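Local structure of dihydrofolate reductase (Schistosoma mansoni, 3VCO) at residues N24-V29 and E50-V55; Q104-P107 and A111-D114; P147-C152 and V176-I181. The protein catalyses the NADPH-dependent reduction of 7,8-dihydrofolate to tetrahydrofolate, a key step of folate metabolism that supports thymidylate, purine and glycine synthesis. One frame throughout, in Å; residues are numbered along the deposited sequence.

How the contacts relate
Following the chain from the N terminus, contact 1 comes first: strand 23-29 meets helix 46-57 across a 20-residue connection, in the buried middle of the molecule. Contact 2 closes a short connection of three residues between 104-107, on an edge strand of the same mixed sheet, and 111-114 of helix 109-116, its centre about 21 Å from that of contact 1. Contact 3 closes a longer loop of 23 residues, bringing 176-181 back to strand 148-156. The three closures follow in series, with neither nesting nor crossing. Contacts 1 and 3 adjoin, because strands 23-29 and 148-156 are parallel neighbours; contacts 2 and 3 lie on opposite sides of the chain's centre.

Contact 1 of 3, residues N24-V29 and E50-V55; sequences NVVVAV and EFFKTV
Val26 of strand 23-29 meets Phe52 and Val55 of helix 46-57 in a small, wholly apolar strand-to-helix contact, buried near the centre of the chain. Its CB points at the helix, and its two methyls divide the work. Val26 CG1, anti to the backbone N (chi1 -175°), reaches CD1 of the Phe52 ring obliquely, at 3.9 Å, and the two side chains cross at about a right angle. Val26 CG2 turns instead to CG1 of Val55, a looser approach of 4.3 Å. Val26 therefore faces two residues almost one helical turn apart, Phe52 and Val55. Within the helix, CG2 of Val55 rests 3.6 Å above one face of the Phe51 ring, offset toward its rim, while that ring also stacks with Phe195. On the side of the helix turned from the strand, Glu50 O takes two bonds from Thr54: the amide N at 3.0 Å and the hydroxyl OG1, also at 3.0 Å, arriving from opposite faces of the carbonyl plane. Phe129 of strand 125-130 touches both Val26 and Val55, and Tyr137 OH is hydrogen-bonded to Val26 O. By similarity, residues 50-53 belong to the substrate site and Ala28 to the NADP(+) site, and Phe52 packs against Arg87, another probable substrate residue. The arrangement is that of the dihydrofolate reductase fold, in which a helix lying on the central sheet forms one wall of the folate cleft.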
loop_
_atom_site.group_PDB
_atom_site.type_symbol
_atom_site.label_atom_id
_atom_site.label_comp_id
_atom_site.label_asym_id
_atom_site.label_seq_id
_atom_site.Cartn_x
_atom_site.Cartn_y
_atom_site.Cartn_z
ATOM N N ASN A 24 -6.553 3.423 2.456
ATOM C CA ASN A 24 -5.898 3.557 1.173
ATOM C C ASN A 24 -5.154 2.256 0.925
ATOM O O ASN A 24 -4.519 1.742 1.813
ATOM C CB ASN A 24 -4.952 4.744 1.164
ATOM C CG ASN A 24 -5.695 6.076 1.383
ATOM O OD1 ASN A 24 -6.355 6.575 0.493
ATOM N ND2 ASN A 24 -5.580 6.624 2.570
ATOM N N VAL A 25 -5.383 1.670 -0.237
ATOM C CA VAL A 25 -4.733 0.452 -0.609
ATOM C C VAL A 25 -3.719 0.821 -1.684
ATOM O O VAL A 25 -4.064 1.507 -2.647
ATOM C CB VAL A 25 -5.765 -0.510 -1.164
ATOM C CG1 VAL A 25 -5.081 -1.662 -1.815
ATOM C CG2 VAL A 25 -6.656 -0.983 -0.027
ATOM N N VAL A 26 -2.476 0.370 -1.521
ATOM C CA VAL A 26 -1.469 0.607 -2.569
ATOM C C VAL A 26 -1.009 -0.768 -3.091
ATOM O O VAL A 26 -0.589 -1.605 -2.309
ATOM C CB VAL A 26 -0.241 1.358 -2.008
ATOM C CG1 VAL A 26 0.776 1.709 -3.146
ATOM C CG2 VAL A 26 -0.713 2.621 -1.303
ATOM N N VAL A 27 -1.075 -0.962 -4.399
ATOM C CA VAL A 27 -0.785 -2.268 -4.973
ATOM C C VAL A 27 -0.350 -2.107 -6.433
ATOM O O VAL A 27 -0.760 -1.137 -7.115
ATOM C CB VAL A 27 -2.075 -3.126 -4.903
ATOM C CG1 VAL A 27 -3.193 -2.464 -5.713
ATOM C CG2 VAL A 27 -1.835 -4.575 -5.340
ATOM N N ALA A 28 0.475 -3.048 -6.907
ATOM C CA ALA A 28 0.849 -3.148 -8.315
ATOM C C ALA A 28 0.163 -4.385 -8.850
ATOM O O ALA A 28 0.198 -5.442 -8.220
ATOM C CB ALA A 28 2.386 -3.270 -8.492
ATOM N N VAL A 29 -0.496 -4.275 -10.000
ATOM C CA VAL A 29 -1.216 -5.428 -10.536
ATOM C C VAL A 29 -0.918 -5.656 -12.024
ATOM O O VAL A 29 -0.704 -4.702 -12.767
ATOM C CB VAL A 29 -2.738 -5.334 -10.311
ATOM C CG1 VAL A 29 -3.035 -5.204 -8.835
ATOM C CG2 VAL A 29 -3.378 -4.159 -11.124
ATOM N N GLU A 50 9.195 6.045 -6.733
ATOM C CA GLU A 50 8.830 7.460 -6.665
ATOM C C GLU A 50 7.339 7.647 -6.368
ATOM O O GLU A 50 6.983 8.434 -5.506
ATOM C CB GLU A 50 9.134 8.183 -7.970
ATOM C CG GLU A 50 10.508 7.940 -8.532
ATOM C CD GLU A 50 10.655 8.543 -9.933
ATOM O OE1 GLU A 50 9.916 9.507 -10.248
ATOM O OE2 GLU A 50 11.494 8.042 -10.721
ATOM N N PHE A 51 6.486 6.943 -7.118
ATOM C CA PHE A 51 5.037 6.981 -6.961
ATOM C C PHE A 51 4.671 6.530 -5.559
ATOM O O PHE A 51 3.981 7.238 -4.820
ATOM C CB PHE A 51 4.370 6.098 -8.033
ATOM C CG PHE A 51 2.874 5.866 -7.823
ATOM C CD1 PHE A 51 1.955 6.880 -8.062
ATOM C CD2 PHE A 51 2.400 4.623 -7.443
ATOM C CE1 PHE A 51 0.582 6.663 -7.888
ATOM C CE2 PHE A 51 1.054 4.406 -7.261
ATOM C CZ PHE A 51 0.140 5.428 -7.506
ATOM N N PHE A 52 5.214 5.383 -5.164
ATOM C CA PHE A 52 4.997 4.847 -3.831
ATOM C C PHE A 52 5.409 5.833 -2.734
ATOM O O PHE A 52 4.609 6.136 -1.864
ATOM C CB PHE A 52 5.756 3.550 -3.661
ATOM C CG PHE A 52 5.539 2.891 -2.344
ATOM C CD1 PHE A 52 4.541 1.954 -2.175
ATOM C CD2 PHE A 52 6.373 3.161 -1.283
ATOM C CE1 PHE A 52 4.379 1.322 -0.922
ATOM C CE2 PHE A 52 6.203 2.554 -0.056
ATOM C CZ PHE A 52 5.218 1.641 0.129
ATOM N N LYS A 53 6.652 6.301 -2.783
ATOM C CA LYS A 53 7.179 7.273 -1.824
ATOM C C LYS A 53 6.291 8.514 -1.678
ATOM O O LYS A 53 5.881 8.876 -0.569
ATOM C CB LYS A 53 8.606 7.697 -2.197
ATOM C CG LYS A 53 9.176 8.810 -1.307
ATOM C CD LYS A 53 9.616 8.288 0.048
ATOM C CE LYS A 53 10.443 9.344 0.808
ATOM N NZ LYS A 53 11.216 8.752 1.928
ATOM N N THR A 54 6.008 9.160 -2.798
ATOM C CA THR A 54 5.091 10.300 -2.846
ATOM C C THR A 54 3.709 10.027 -2.231
ATOM O O THR A 54 3.291 10.731 -1.311
ATOM C CB THR A 54 4.905 10.800 -4.291
ATOM O OG1 THR A 54 6.176 11.215 -4.802
ATOM C CG2 THR A 54 3.947 11.975 -4.338
ATOM N N VAL A 55 3.025 9.001 -2.733
ATOM C CA VAL A 55 1.680 8.646 -2.285
ATOM C C VAL A 55 1.698 8.411 -0.788
ATOM O O VAL A 55 0.879 8.974 -0.067
ATOM C CB VAL A 55 1.125 7.391 -3.058
ATOM C CG1 VAL A 55 -0.070 6.760 -2.372
ATOM C CG2 VAL A 55 0.759 7.761 -4.478
#

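Contact 2 of 3, residues Q104-P107 and A111-D114; sequences QVVP and AAID
Val106, the last residue of strand 104-106, reaches across a short turn to Ala111 and Ala112 of helix 109-116. The contact begins at Val106 CB, which lies 3.9 Å from CB of Ala111; both beta carbons are directed at the opposing segment. From there the branch CG2 goes on to the next residue of the helix. A chi1 of -58° sets CG1 anti to the carbonyl carbon and puts CG2 between the backbone N and the carbonyl carbon. There Val106 CG2 approaches the Ala112 backbone, 3.6 Å from its N, as well as the Ala112 methyl, CB, at 3.9 Å. Pro107 extends the patch at its exposed margin: ring atom CD of Pro107 stands 4.0 Å from CB of Ala111, whose methyl thus touches both Val106 and Pro107. The contact between the segments is entirely van der Waals in character. The turn joining them contributes a polar tie nearby, since Ser108 OG is hydrogen-bonded to Ala111 N in the first turn of the helix. Leu115, farther along the helix, also packs on Val106. Strand 104-106 runs parallel to strand 88-92, with Val106 bonded through its backbone to Val91 and Ser93, and Ile90 of that strand touches both Val106 and Ala112, placing helix 109-116 against this edge of the sheet.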
loop_
_atom_site.group_PDB
_atom_site.type_symbol
_atom_site.label_atom_id
_atom_site.label_comp_id
_atom_site.label_asym_id
_atom_site.label_seq_id
_atom_site.Cartn_x
_atom_site.Cartn_y
_atom_site.Cartn_z
ATOM N N GLN A 104 6.041 -0.760 14.511
ATOM C CA GLN A 104 5.036 -1.445 15.353
ATOM C C GLN A 104 4.637 -2.804 14.779
ATOM O O GLN A 104 4.461 -2.958 13.580
ATOM C CB GLN A 104 3.766 -0.603 15.490
ATOM C CG GLN A 104 4.029 0.879 15.855
ATOM C CD GLN A 104 4.564 1.022 17.266
ATOM O OE1 GLN A 104 4.006 0.465 18.199
ATOM N NE2 GLN A 104 5.683 1.723 17.414
ATOM N N VAL A 105 4.516 -3.792 15.648
ATOM C CA VAL A 105 4.075 -5.113 15.234
ATOM C C VAL A 105 2.806 -5.436 15.981
ATOM O O VAL A 105 2.803 -5.312 17.195
ATOM C CB VAL A 105 5.127 -6.156 15.614
ATOM C CG1 VAL A 105 4.627 -7.551 15.271
ATOM C CG2 VAL A 105 6.487 -5.825 14.919
ATOM N N VAL A 106 1.719 -5.777 15.276
ATOM C CA VAL A 106 0.439 -6.084 15.916
ATOM C C VAL A 106 -0.151 -7.348 15.264
ATOM O O VAL A 106 0.236 -7.694 14.158
ATOM C CB VAL A 106 -0.554 -4.906 15.771
ATOM C CG1 VAL A 106 0.029 -3.604 16.386
ATOM C CG2 VAL A 106 -0.885 -4.687 14.303
ATOM N N PRO A 107 -1.037 -8.082 15.972
ATOM C CA PRO A 107 -1.464 -9.377 15.428
ATOM C C PRO A 107 -2.516 -9.275 14.329
ATOM O O PRO A 107 -2.742 -10.271 13.617
ATOM C CB PRO A 107 -2.083 -10.084 16.640
ATOM C CG PRO A 107 -2.536 -8.967 17.525
ATOM C CD PRO A 107 -1.539 -7.860 17.340
ATOM N N ALA A 111 -6.131 -4.468 15.120
ATOM C CA ALA A 111 -5.214 -3.929 16.087
ATOM C C ALA A 111 -4.375 -2.773 15.517
ATOM O O ALA A 111 -4.069 -1.834 16.242
ATOM C CB ALA A 111 -4.362 -5.042 16.731
ATOM N N ALA A 112 -4.015 -2.831 14.231
ATOM C CA ALA A 112 -3.270 -1.718 13.632
ATOM C C ALA A 112 -4.128 -0.450 13.676
ATOM O O ALA A 112 -3.632 0.609 14.005
ATOM C CB ALA A 112 -2.862 -2.020 12.197
ATOM N N ILE A 113 -5.406 -0.564 13.332
ATOM C CA ILE A 113 -6.290 0.622 13.333
ATOM C C ILE A 113 -6.531 1.160 14.742
ATOM O O ILE A 113 -6.489 2.379 14.977
ATOM C CB ILE A 113 -7.608 0.350 12.607
ATOM C CG1 ILE A 113 -7.319 -0.047 11.162
ATOM C CG2 ILE A 113 -8.534 1.569 12.633
ATOM C CD1 ILE A 113 -6.428 0.952 10.426
ATOM N N ASP A 114 -6.751 0.266 15.695
ATOM C CA ASP A 114 -6.880 0.702 17.090
ATOM C C ASP A 114 -5.642 1.423 17.578
ATOM O O ASP A 114 -5.715 2.416 18.311
ATOM C CB ASP A 114 -7.145 -0.501 17.979
ATOM C CG ASP A 114 -8.503 -1.157 17.695
ATOM O OD1 ASP A 114 -9.325 -0.594 16.923
ATOM O OD2 ASP A 114 -8.743 -2.249 18.251
#

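Contact 3 of 3, residues P147-C152 and V176-I181; sequences PVRIYC and VDLPDI
Arg149 and Tyr151 on strand 148-156 meet Val176 and Leu178 of the loop that follows strand 174-175, in a partly buried contact made mainly by aliphatic groups against a guanidinium. Across the segments everything is van der Waals contact. Val176 lays CG2 over one face of the Arg149 guanidinium, 4.0 Å from NH2; its other methyl, CG1, is equally near that nitrogen, and the two side chains cross at about a right angle. Leu178 approaches Arg149 from the opposite direction and brings CD1 obliquely to within 4.0 Å of NH1. CD1 of Leu178 also comes 4.5 Å from CE1 of Tyr151, again at an oblique angle to the ring. Polar interactions run within the strand or beyond the contact. Arg149 NH1 makes a weak hydrogen bond to Tyr151 OH, long at 3.5 Å but fairly straight (165°), with the hydroxyl in the guanidinium plane at its edge. The bend of the arginine chain at chi3 (-72°) swings NE away from Tyr151, and NH1, on the same side of the guanidinium as CD, faces the hydroxyl. The stronger polar partner of Arg149 is Asp199, which forms a salt bridge to NE. In the loop, Ile181 N bonds to Leu178 O at 3.1 Å, closing the type I turn from Leu178 to Ile181. Strand 148-156 lies between parallel strand 23-29 and antiparallel strand 191-200. Val197 of the latter touches both Arg149 and Tyr151, while Phe51 and Val55 of helix 46-57 pack on Tyr151.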
loop_
_atom_site.group_PDB
_atom_site.type_symbol
_atom_site.label_atom_id
_atom_site.label_comp_id
_atom_site.label_asym_id
_atom_site.label_seq_id
_atom_site.Cartn_x
_atom_site.Cartn_y
_atom_site.Cartn_z
ATOM N N PRO A 147 -14.717 3.778 3.624
ATOM C CA PRO A 147 -14.501 3.855 2.167
ATOM C C PRO A 147 -13.059 3.481 1.802
ATOM O O PRO A 147 -12.170 3.670 2.603
ATOM C CB PRO A 147 -14.751 5.337 1.852
ATOM C CG PRO A 147 -14.371 6.050 3.103
ATOM C CD PRO A 147 -14.806 5.116 4.241
ATOM N N VAL A 148 -12.831 2.953 0.603
ATOM C CA VAL A 148 -11.501 2.513 0.264
ATOM C C VAL A 148 -11.070 3.222 -1.002
ATOM O O VAL A 148 -11.890 3.460 -1.873
ATOM C CB VAL A 148 -11.515 1.007 -0.033
ATOM C CG1 VAL A 148 -10.094 0.509 -0.476
ATOM C CG2 VAL A 148 -12.090 0.217 1.179
ATOM N N ARG A 149 -9.793 3.572 -1.071
ATOM C CA ARG A 149 -9.232 4.190 -2.277
ATOM C C ARG A 149 -8.099 3.261 -2.668
ATOM O O ARG A 149 -7.385 2.781 -1.807
ATOM C CB ARG A 149 -8.656 5.590 -1.997
ATOM C CG ARG A 149 -7.815 6.099 -3.202
ATOM C CD ARG A 149 -7.465 7.534 -3.084
ATOM N NE ARG A 149 -8.659 8.339 -3.297
ATOM C CZ ARG A 149 -8.646 9.647 -3.449
ATOM N NH1 ARG A 149 -7.492 10.323 -3.425
ATOM N NH2 ARG A 149 -9.788 10.264 -3.630
ATOM N N ILE A 150 -7.949 2.977 -3.954
ATOM C CA ILE A 150 -6.842 2.137 -4.391
ATOM C C ILE A 150 -5.904 2.954 -5.274
ATOM O O ILE A 150 -6.313 3.472 -6.294
ATOM C CB ILE A 150 -7.362 0.977 -5.297
ATOM C CG1 ILE A 150 -8.329 0.073 -4.513
ATOM C CG2 ILE A 150 -6.189 0.181 -5.854
ATOM C CD1 ILE A 150 -9.137 -0.913 -5.453
ATOM N N TYR A 151 -4.644 2.999 -4.905
ATOM C CA TYR A 151 -3.583 3.570 -5.726
ATOM C C TYR A 151 -2.964 2.377 -6.416
ATOM O O TYR A 151 -2.360 1.507 -5.781
ATOM C CB TYR A 151 -2.542 4.197 -4.796
ATOM C CG TYR A 151 -3.031 5.471 -4.156
ATOM C CD1 TYR A 151 -2.769 6.712 -4.763
ATOM C CD2 TYR A 151 -3.816 5.441 -2.987
ATOM C CE1 TYR A 151 -3.214 7.901 -4.181
ATOM C CE2 TYR A 151 -4.280 6.642 -2.402
ATOM C CZ TYR A 151 -3.964 7.858 -3.015
ATOM O OH TYR A 151 -4.417 9.023 -2.459
ATOM N N CYS A 152 -3.120 2.329 -7.719
ATOM C CA CYS A 152 -2.806 1.133 -8.442
ATOM C C CYS A 152 -1.714 1.426 -9.488
ATOM O O CYS A 152 -1.817 2.378 -10.264
ATOM C CB CYS A 152 -4.094 0.633 -9.148
ATOM S SG CYS A 152 -3.876 -0.933 -9.997
ATOM N N VAL A 176 -9.960 8.593 -10.225
ATOM C CA VAL A 176 -9.685 9.873 -9.588
ATOM C C VAL A 176 -8.594 10.590 -10.365
ATOM O O VAL A 176 -7.585 9.980 -10.718
ATOM C CB VAL A 176 -9.202 9.653 -8.133
ATOM C CG1 VAL A 176 -8.859 10.976 -7.459
ATOM C CG2 VAL A 176 -10.245 8.877 -7.319
ATOM N N ASP A 177 -8.774 11.891 -10.597
ATOM C CA ASP A 177 -7.727 12.721 -11.185
ATOM C C ASP A 177 -6.920 13.506 -10.129
ATOM O O ASP A 177 -7.446 14.390 -9.436
ATOM C CB ASP A 177 -8.346 13.690 -12.194
ATOM C CG ASP A 177 -7.378 14.759 -12.642
ATOM O OD1 ASP A 177 -6.254 14.406 -13.068
ATOM O OD2 ASP A 177 -7.743 15.954 -12.573
ATOM N N LEU A 178 -5.635 13.187 -10.005
ATOM C CA LEU A 178 -4.778 13.906 -9.066
ATOM C C LEU A 178 -3.612 14.511 -9.815
ATOM O O LEU A 178 -3.004 13.833 -10.631
ATOM C CB LEU A 178 -4.310 12.969 -7.966
ATOM C CG LEU A 178 -5.399 12.569 -6.975
ATOM C CD1 LEU A 178 -5.160 11.152 -6.519
ATOM C CD2 LEU A 178 -5.395 13.525 -5.773
ATOM N N PRO A 179 -3.314 15.799 -9.553
ATOM C CA PRO A 179 -2.386 16.588 -10.376
ATOM C C PRO A 179 -0.941 16.086 -10.336
ATOM O O PRO A 179 -0.262 16.127 -11.355
ATOM C CB PRO A 179 -2.462 17.997 -9.754
ATOM C CG PRO A 179 -3.599 17.941 -8.770
ATOM C CD PRO A 179 -3.715 16.534 -8.343
ATOM N N ASP A 180 -0.478 15.642 -9.175
ATOM C CA ASP A 180 0.898 15.196 -9.037
ATOM C C ASP A 180 1.104 13.839 -9.700
ATOM O O ASP A 180 2.236 13.374 -9.782
ATOM C CB ASP A 180 1.296 15.072 -7.561
ATOM C CG ASP A 180 1.167 16.377 -6.798
ATOM O OD1 ASP A 180 1.238 17.457 -7.429
ATOM O OD2 ASP A 180 1.002 16.315 -5.556
ATOM N N ILE A 181 0.022 13.197 -10.148
ATOM C CA ILE A 181 0.133 11.854 -10.708
ATOM C C ILE A 181 0.139 11.823 -12.243
ATOM O O ILE A 181 -0.874 12.090 -12.886
ATOM C CB ILE A 181 -0.940 10.905 -10.161
ATOM C CG1 ILE A 181 -0.908 10.917 -8.630
ATOM C CG2 ILE A 181 -0.758 9.486 -10.764
ATOM C CD1 ILE A 181 0.486 10.865 -8.030
#